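Local coordinates for sterol carrier protein 2 (Thermus thermophilus, PDB 2CX7) that probably binds and carries sterols or other lipids, at residues K47-V52 with K64-A70; Y22-T28 with L55-A59. All blocks are in the same frame, centred on the assembly; numbering follows the deposited sequence.

Contact 1 of 2, residues K47-V52 with K64-A70; sequences KGVAVV and KAVEGEA
The carbonyl oxygen of A50 takes two donors from neighbouring residues: V66 N bonds A50 O over 2.8 Å in a nearly straight line (165°), and A65 CA adds a CA-H...O contact. The pair is reciprocal, because A50 N returns a bond to V66 O, in the carbonyl plane but bent to 142° at the hydrogen. Holding CG2 anti to the backbone N brings this methyl of V49 to V66 O, with V49 CG2 to V66 O 3.2 Å. Two residues on, V52 N reaches K64 O at 2.8 Å. At the far end G68 N bonds G48 O from well above the carbonyl plane, where the strands have given way to two glycines whose backbone angles would jam a CB against the preceding carbonyl. Beyond G68 the chain folds back and lays A70 CB against A50 CB. A tighter approach, 3.4 Å, separates A70 CB from V52 CG2. Water 1 donates to both K47 O and E69 OE2. V49 and V51 turn to the opposite face, where F4 packs on both and helix 6-17 touches V51. Such pairing is characteristic of an antiparallel beta hairpin, here at the edge of the SCP-2 sheet.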
ATOM      1  N   LYS A  47     -12.180  -5.293  12.908  1.00 14.07           N
ATOM      2  CA  LYS A  47     -12.954  -4.981  11.702  1.00 14.48           C
ATOM      3  C   LYS A  47     -12.072  -4.829  10.479  1.00 14.19           C
ATOM      4  O   LYS A  47     -12.553  -4.488   9.397  1.00 17.04           O
ATOM      5  CB  LYS A  47     -13.720  -3.676  11.890  1.00 16.28           C
ATOM      6  CG  LYS A  47     -14.657  -3.677  13.075  1.00 18.61           C
ATOM      7  CD  LYS A  47     -15.438  -2.390  13.112  1.00 28.55           C
ATOM      8  CE  LYS A  47     -16.312  -2.309  14.346  1.00 29.79           C
ATOM      9  NZ  LYS A  47     -17.097  -1.043  14.326  1.00 26.28           N
ATOM     10  N   GLY A  48     -10.782  -5.069  10.650  1.00 14.44           N
ATOM     11  CA  GLY A  48      -9.857  -4.893   9.545  1.00 15.66           C
ATOM     12  C   GLY A  48      -9.414  -3.444   9.600  1.00 15.81           C
ATOM     13  O   GLY A  48      -9.956  -2.648  10.381  1.00 18.55           O
ATOM     14  N   VAL A  49      -8.422  -3.086   8.796  1.00 15.53           N
ATOM     15  CA  VAL A  49      -7.922  -1.714   8.778  1.00 18.55           C
ATOM     16  C   VAL A  49      -7.240  -1.515   7.443  1.00 20.80           C
ATOM     17  O   VAL A  49      -6.890  -2.482   6.773  1.00 19.07           O
ATOM     18  CB  VAL A  49      -6.901  -1.451   9.923  1.00 14.82           C
ATOM     19  CG1 VAL A  49      -5.699  -2.364   9.777  1.00 20.93           C
ATOM     20  CG2 VAL A  49      -6.466   0.010   9.921  1.00 24.73           C
ATOM     21  N   ALA A  50      -7.053  -0.263   7.056  1.00 20.92           N
ATOM     22  CA  ALA A  50      -6.417   0.014   5.783  1.00 24.57           C
ATOM     23  C   ALA A  50      -5.722   1.359   5.794  1.00 23.49           C
ATOM     24  O   ALA A  50      -6.004   2.214   6.634  1.00 26.73           O
ATOM     25  CB  ALA A  50      -7.462  -0.005   4.679  1.00 17.33           C
ATOM     26  N   VAL A  51      -4.788   1.526   4.866  1.00 22.15           N
ATOM     27  CA  VAL A  51      -4.103   2.793   4.694  1.00 21.96           C
ATOM     28  C   VAL A  51      -4.481   3.137   3.263  1.00 21.89           C
ATOM     29  O   VAL A  51      -4.227   2.358   2.344  1.00 19.54           O
ATOM     30  CB  VAL A  51      -2.585   2.673   4.818  1.00 21.67           C
ATOM     31  CG1 VAL A  51      -1.929   3.972   4.363  1.00 19.88           C
ATOM     32  CG2 VAL A  51      -2.197   2.400   6.276  1.00 28.79           C
ATOM     33  N   VAL A  52      -5.110   4.292   3.084  1.00 20.80           N
ATOM     34  CA  VAL A  52      -5.553   4.718   1.770  1.00 19.91           C
ATOM     35  C   VAL A  52      -4.688   5.888   1.329  1.00 17.77           C
ATOM     36  O   VAL A  52      -4.598   6.906   2.024  1.00 17.95           O
ATOM     37  CB  VAL A  52      -7.050   5.111   1.811  1.00 22.37           C
ATOM     38  CG1 VAL A  52      -7.549   5.454   0.414  1.00 21.96           C
ATOM     39  CG2 VAL A  52      -7.861   3.949   2.397  1.00 20.31           C
ATOM     40  N   LYS A  64      -4.337   8.186   4.859  1.00 23.90           N
ATOM     41  CA  LYS A  64      -5.186   8.067   6.032  1.00 27.69           C
ATOM     42  C   LYS A  64      -5.362   6.608   6.387  1.00 29.98           C
ATOM     43  O   LYS A  64      -5.423   5.747   5.505  1.00 26.32           O
ATOM     44  CB  LYS A  64      -6.558   8.692   5.772  1.00 28.56           C
ATOM     45  CG  LYS A  64      -7.353   8.009   4.675  1.00 30.39           C
ATOM     46  CD  LYS A  64      -8.722   8.636   4.518  1.00 36.11           C
ATOM     47  CE  LYS A  64      -9.494   7.976   3.397  1.00 39.71           C
ATOM     48  NZ  LYS A  64     -10.827   8.602   3.210  1.00 43.12           N
ATOM     49  N   ALA A  65      -5.412   6.336   7.685  1.00 26.80           N
ATOM     50  CA  ALA A  65      -5.627   4.984   8.166  1.00 26.13           C
ATOM     51  C   ALA A  65      -7.118   4.932   8.446  1.00 29.36           C
ATOM     52  O   ALA A  65      -7.686   5.849   9.058  1.00 25.77           O
ATOM     53  CB  ALA A  65      -4.833   4.730   9.440  1.00 27.11           C
ATOM     54  N   VAL A  66      -7.760   3.875   7.977  1.00 25.93           N
ATOM     55  CA  VAL A  66      -9.182   3.727   8.175  1.00 28.23           C
ATOM     56  C   VAL A  66      -9.501   2.374   8.780  1.00 31.27           C
ATOM     57  O   VAL A  66      -8.955   1.347   8.372  1.00 23.14           O
ATOM     58  CB  VAL A  66      -9.948   3.877   6.844  1.00 29.45           C
ATOM     59  CG1 VAL A  66     -11.440   3.672   7.068  1.00 32.64           C
ATOM     60  CG2 VAL A  66      -9.689   5.251   6.255  1.00 35.35           C
ATOM     61  N   GLU A  67     -10.375   2.393   9.776  1.00 29.04           N
ATOM     62  CA  GLU A  67     -10.811   1.179  10.432  1.00 34.54           C
ATOM     63  C   GLU A  67     -11.903   0.601   9.540  1.00 30.59           C
ATOM     64  O   GLU A  67     -12.750   1.338   9.037  1.00 32.16           O
ATOM     65  CB  GLU A  67     -11.370   1.511  11.813  1.00 36.81           C
ATOM     66  CG  GLU A  67     -11.963   0.334  12.555  1.00 41.04           C
ATOM     67  CD  GLU A  67     -12.526   0.743  13.902  1.00 47.10           C
ATOM     68  OE1 GLU A  67     -13.376   1.661  13.938  1.00 50.06           O
ATOM     69  OE2 GLU A  67     -12.120   0.149  14.922  1.00 51.40           O
ATOM     70  N   GLY A  68     -11.868  -0.709   9.324  1.00 29.89           N
ATOM     71  CA  GLY A  68     -12.867  -1.349   8.489  1.00 28.08           C
ATOM     72  C   GLY A  68     -12.565  -1.246   7.005  1.00 33.23           C
ATOM     73  O   GLY A  68     -11.407  -1.103   6.604  1.00 31.33           O
ATOM     74  N   GLU A  69     -13.616  -1.312   6.194  1.00 35.01           N
ATOM     75  CA  GLU A  69     -13.498  -1.237   4.740  1.00 35.16           C
ATOM     76  C   GLU A  69     -13.100   0.148   4.258  1.00 34.64           C
ATOM     77  O   GLU A  69     -13.572   1.155   4.785  1.00 34.50           O
ATOM     78  CB  GLU A  69     -14.825  -1.622   4.085  1.00 38.41           C
ATOM     79  CG  GLU A  69     -15.194  -3.084   4.213  1.00 39.45           C
ATOM     80  CD  GLU A  69     -14.150  -4.003   3.606  1.00 44.47           C
ATOM     81  OE1 GLU A  69     -13.434  -3.568   2.674  1.00 41.36           O
ATOM     82  OE2 GLU A  69     -14.057  -5.166   4.052  1.00 46.94           O
ATOM     83  N   ALA A  70     -12.242   0.193   3.242  1.00 34.05           N
ATOM     84  CA  ALA A  70     -11.786   1.462   2.684  1.00 36.15           C
ATOM     85  C   ALA A  70     -12.065   1.534   1.183  1.00 33.62           C
ATOM     86  O   ALA A  70     -12.008   0.523   0.478  1.00 35.44           O
ATOM     87  CB  ALA A  70     -10.296   1.642   2.948  1.00 35.17           C
TER
HETATM   88  O   HOH W   1     -12.227  -5.251   6.580  1.00 40.94           O

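Contact 2 of 2, residues Y22-T28 with L55-A59; sequences YRKAAST and LWHGA
G58 O sits against the ring of Y22, 3.5 Å from Y22 CE2, and the same oxygen receives a CA-H...O contact from R23 CA. Y22 carries its ring toward the turn by keeping CG anti to the backbone N (chi1 173°), which sends the hydroxyl to the forked end of L55, with Y22 OH 3.6 Å from L55 CD1. Just past the helix end, S27 O lies 3.1 Å from H57 CA and 3.3 Å from H57 CB. Water forms the next layer: water 2 accepts from G58 N at 2.9 Å, donates to A59 O and hydrogen-bonds Y22 OH, while water 3 links R23 NE to G58 O. A phenylalanine in place of Y22 would probably leave water 2 short of one partner and weaken the tie between helix and turn. Further out, N17 O holds R23 NH2, E30 OE2 takes H57 NE2, and L16 packs on both Y22 and L55. The type I' turn from W56 to A59 fixes G58, where a side chain would collide with R23 O. No direct hydrogen bond crosses between the segments, so helix end and hairpin turn are joined by close packing of backbone and side chains and by bridging waters.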
ATOM      1  N   TYR A  22      10.491   6.960  -6.187  1.00 17.71           N
ATOM      2  CA  TYR A  22       9.061   6.740  -6.338  1.00 17.16           C
ATOM      3  C   TYR A  22       8.478   7.810  -7.264  1.00 17.30           C
ATOM      4  O   TYR A  22       7.635   7.524  -8.121  1.00 15.46           O
ATOM      5  CB  TYR A  22       8.337   6.812  -4.991  1.00 13.60           C
ATOM      6  CG  TYR A  22       6.845   6.742  -5.181  1.00 14.81           C
ATOM      7  CD1 TYR A  22       6.238   5.569  -5.626  1.00 20.43           C
ATOM      8  CD2 TYR A  22       6.052   7.877  -5.029  1.00 12.77           C
ATOM      9  CE1 TYR A  22       4.876   5.532  -5.927  1.00 16.54           C
ATOM     10  CE2 TYR A  22       4.703   7.852  -5.321  1.00 16.41           C
ATOM     11  CZ  TYR A  22       4.118   6.676  -5.773  1.00 13.56           C
ATOM     12  OH  TYR A  22       2.775   6.665  -6.082  1.00 12.66           O
ATOM     13  N   ARG A  23       8.935   9.043  -7.083  1.00 17.68           N
ATOM     14  CA  ARG A  23       8.460  10.171  -7.876  1.00 17.54           C
ATOM     15  C   ARG A  23       8.644   9.904  -9.368  1.00 17.52           C
ATOM     16  O   ARG A  23       7.753  10.184 -10.164  1.00 21.04           O
ATOM     17  CB  ARG A  23       9.216  11.441  -7.471  1.00 15.80           C
ATOM     18  CG  ARG A  23       8.482  12.745  -7.770  1.00 18.04           C
ATOM     19  CD  ARG A  23       9.349  13.916  -7.370  1.00 20.14           C
ATOM     20  NE  ARG A  23       9.676  13.863  -5.949  1.00 21.46           N
ATOM     21  CZ  ARG A  23      10.813  14.311  -5.432  1.00 19.33           C
ATOM     22  NH1 ARG A  23      11.732  14.838  -6.223  1.00 19.33           N
ATOM     23  NH2 ARG A  23      11.025  14.237  -4.123  1.00 20.90           N
ATOM     24  N   LYS A  24       9.800   9.361  -9.739  1.00 18.54           N
ATOM     25  CA  LYS A  24      10.084   9.052 -11.139  1.00 22.01           C
ATOM     26  C   LYS A  24       9.233   7.881 -11.624  1.00 18.55           C
ATOM     27  O   LYS A  24       8.589   7.967 -12.671  1.00 22.13           O
ATOM     28  CB  LYS A  24      11.569   8.712 -11.327  1.00 24.93           C
ATOM     29  CG  LYS A  24      12.515   9.885 -11.163  1.00 33.56           C
ATOM     30  CD  LYS A  24      13.942   9.500 -11.559  1.00 41.25           C
ATOM     31  CE  LYS A  24      14.905  10.663 -11.367  1.00 39.29           C
ATOM     32  NZ  LYS A  24      15.004  11.077  -9.937  1.00 46.05           N
ATOM     33  N   ALA A  25       9.218   6.797 -10.850  1.00 17.04           N
ATOM     34  CA  ALA A  25       8.461   5.593 -11.199  1.00 18.27           C
ATOM     35  C   ALA A  25       6.962   5.793 -11.388  1.00 18.29           C
ATOM     36  O   ALA A  25       6.340   5.140 -12.236  1.00 19.46           O
ATOM     37  CB  ALA A  25       8.696   4.513 -10.147  1.00 21.70           C
ATOM     38  N   ALA A  26       6.376   6.686 -10.598  1.00 15.83           N
ATOM     39  CA  ALA A  26       4.946   6.939 -10.665  1.00 15.12           C
ATOM     40  C   ALA A  26       4.587   8.266 -11.335  1.00 15.69           C
ATOM     41  O   ALA A  26       3.503   8.796 -11.111  1.00 13.87           O
ATOM     42  CB  ALA A  26       4.362   6.897  -9.246  1.00 18.00           C
ATOM     43  N   SER A  27       5.485   8.788 -12.166  1.00 17.29           N
ATOM     44  CA  SER A  27       5.248  10.076 -12.821  1.00 21.40           C
ATOM     45  C   SER A  27       3.886  10.240 -13.506  1.00 18.26           C
ATOM     46  O   SER A  27       3.307  11.324 -13.470  1.00 19.53           O
ATOM     47  CB  SER A  27       6.374  10.385 -13.816  1.00 22.36           C
ATOM     48  OG  SER A  27       6.443   9.423 -14.853  1.00 26.49           O
ATOM     49  N   THR A  28       3.361   9.182 -14.116  1.00 16.20           N
ATOM     50  CA  THR A  28       2.070   9.297 -14.784  1.00 16.11           C
ATOM     51  C   THR A  28       0.961   8.509 -14.094  1.00 19.40           C
ATOM     52  O   THR A  28      -0.089   8.242 -14.675  1.00 22.12           O
ATOM     53  CB  THR A  28       2.181   8.865 -16.259  1.00 19.81           C
ATOM     54  OG1 THR A  28       2.809   7.582 -16.331  1.00 25.20           O
ATOM     55  CG2 THR A  28       3.016   9.876 -17.049  1.00 27.75           C
ATOM     56  N   LEU A  55      -2.696   8.999  -4.384  1.00 15.70           N
ATOM     57  CA  LEU A  55      -1.488   9.142  -5.190  1.00 13.48           C
ATOM     58  C   LEU A  55      -1.745   9.856  -6.512  1.00 19.51           C
ATOM     59  O   LEU A  55      -2.769   9.631  -7.145  1.00 18.79           O
ATOM     60  CB  LEU A  55      -0.899   7.752  -5.449  1.00 12.11           C
ATOM     61  CG  LEU A  55      -0.612   6.910  -4.196  1.00 10.99           C
ATOM     62  CD1 LEU A  55      -0.261   5.495  -4.582  1.00 13.13           C
ATOM     63  CD2 LEU A  55       0.514   7.550  -3.393  1.00 13.27           C
ATOM     64  N   TRP A  56      -0.797  10.689  -6.936  1.00 19.70           N
ATOM     65  CA  TRP A  56      -0.960  11.427  -8.183  1.00 20.79           C
ATOM     66  C   TRP A  56       0.340  11.942  -8.797  1.00 15.67           C
ATOM     67  O   TRP A  56       1.038  12.782  -8.216  1.00 15.51           O
ATOM     68  CB  TRP A  56      -1.920  12.600  -7.962  1.00 21.06           C
ATOM     69  CG  TRP A  56      -2.323  13.309  -9.233  1.00 27.86           C
ATOM     70  CD1 TRP A  56      -1.649  14.311  -9.866  1.00 28.48           C
ATOM     71  CD2 TRP A  56      -3.498  13.058 -10.012  1.00 28.14           C
ATOM     72  NE1 TRP A  56      -2.333  14.705 -10.991  1.00 31.37           N
ATOM     73  CE2 TRP A  56      -3.472  13.951 -11.105  1.00 28.04           C
ATOM     74  CE3 TRP A  56      -4.572  12.165  -9.891  1.00 30.14           C
ATOM     75  CZ2 TRP A  56      -4.484  13.981 -12.076  1.00 35.57           C
ATOM     76  CZ3 TRP A  56      -5.576  12.193 -10.852  1.00 36.16           C
ATOM     77  CH2 TRP A  56      -5.524  13.097 -11.933  1.00 36.56           C
ATOM     78  N   HIS A  57       0.665  11.416  -9.974  1.00 16.55           N
ATOM     79  CA  HIS A  57       1.850  11.820 -10.723  1.00 16.41           C
ATOM     80  C   HIS A  57       3.159  11.863  -9.946  1.00 19.37           C
ATOM     81  O   HIS A  57       3.935  12.807 -10.093  1.00 21.25           O
ATOM     82  CB  HIS A  57       1.616  13.189 -11.373  1.00 22.59           C
ATOM     83  CG  HIS A  57       0.475  13.215 -12.342  1.00 25.81           C
ATOM     84  ND1 HIS A  57       0.202  14.309 -13.137  1.00 30.08           N
ATOM     85  CD2 HIS A  57      -0.482  12.299 -12.623  1.00 28.40           C
ATOM     86  CE1 HIS A  57      -0.874  14.066 -13.865  1.00 26.15           C
ATOM     87  NE2 HIS A  57      -1.309  12.854 -13.571  1.00 26.51           N
ATOM     88  N   GLY A  58       3.409  10.847  -9.126  1.00 17.04           N
ATOM     89  CA  GLY A  58       4.655  10.804  -8.383  1.00 17.92           C
ATOM     90  C   GLY A  58       4.585  11.344  -6.971  1.00 17.14           C
ATOM     91  O   GLY A  58       5.525  11.168  -6.192  1.00 17.42           O
ATOM     92  N   ALA A  59       3.482  12.001  -6.638  1.00 14.54           N
ATOM     93  CA  ALA A  59       3.308  12.563  -5.309  1.00 15.47           C
ATOM     94  C   ALA A  59       2.229  11.850  -4.510  1.00 18.15           C
ATOM     95  O   ALA A  59       1.406  11.103  -5.055  1.00 15.36           O
ATOM     96  CB  ALA A  59       2.946  14.049  -5.420  1.00 14.41           C
TER
HETATM   97  O   HOH W   2       1.947   9.156  -7.346  1.00 16.99           O
HETATM   98  O   HOH W   3       7.549  12.096  -4.558  1.00 19.44           O
HETATM   99  O   HOH W   4       6.984  12.851 -11.225  1.00 43.88           O

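How the contacts relate
The two contacts illustrate how one hairpin enters two different kinds of contact, pairing at its open end and packing at its turn. Strand 49-56 runs through each: contact 1 pairs its beginning with the end of strand 59-67, while contact 2 takes its last residues and the turn. Their centres lie about 23 Å apart, on opposite sides of the centre of the chain, and the segments, though adjoining in sequence, do not otherwise touch. Contact 1 is bonded backbone to backbone within the sheet; contact 2 sets the connecting turn against the end of helix 20-25. Helix 6-17 reaches both, through V51 and K64 in contact 1 and Y22, L55 and A59 in contact 2.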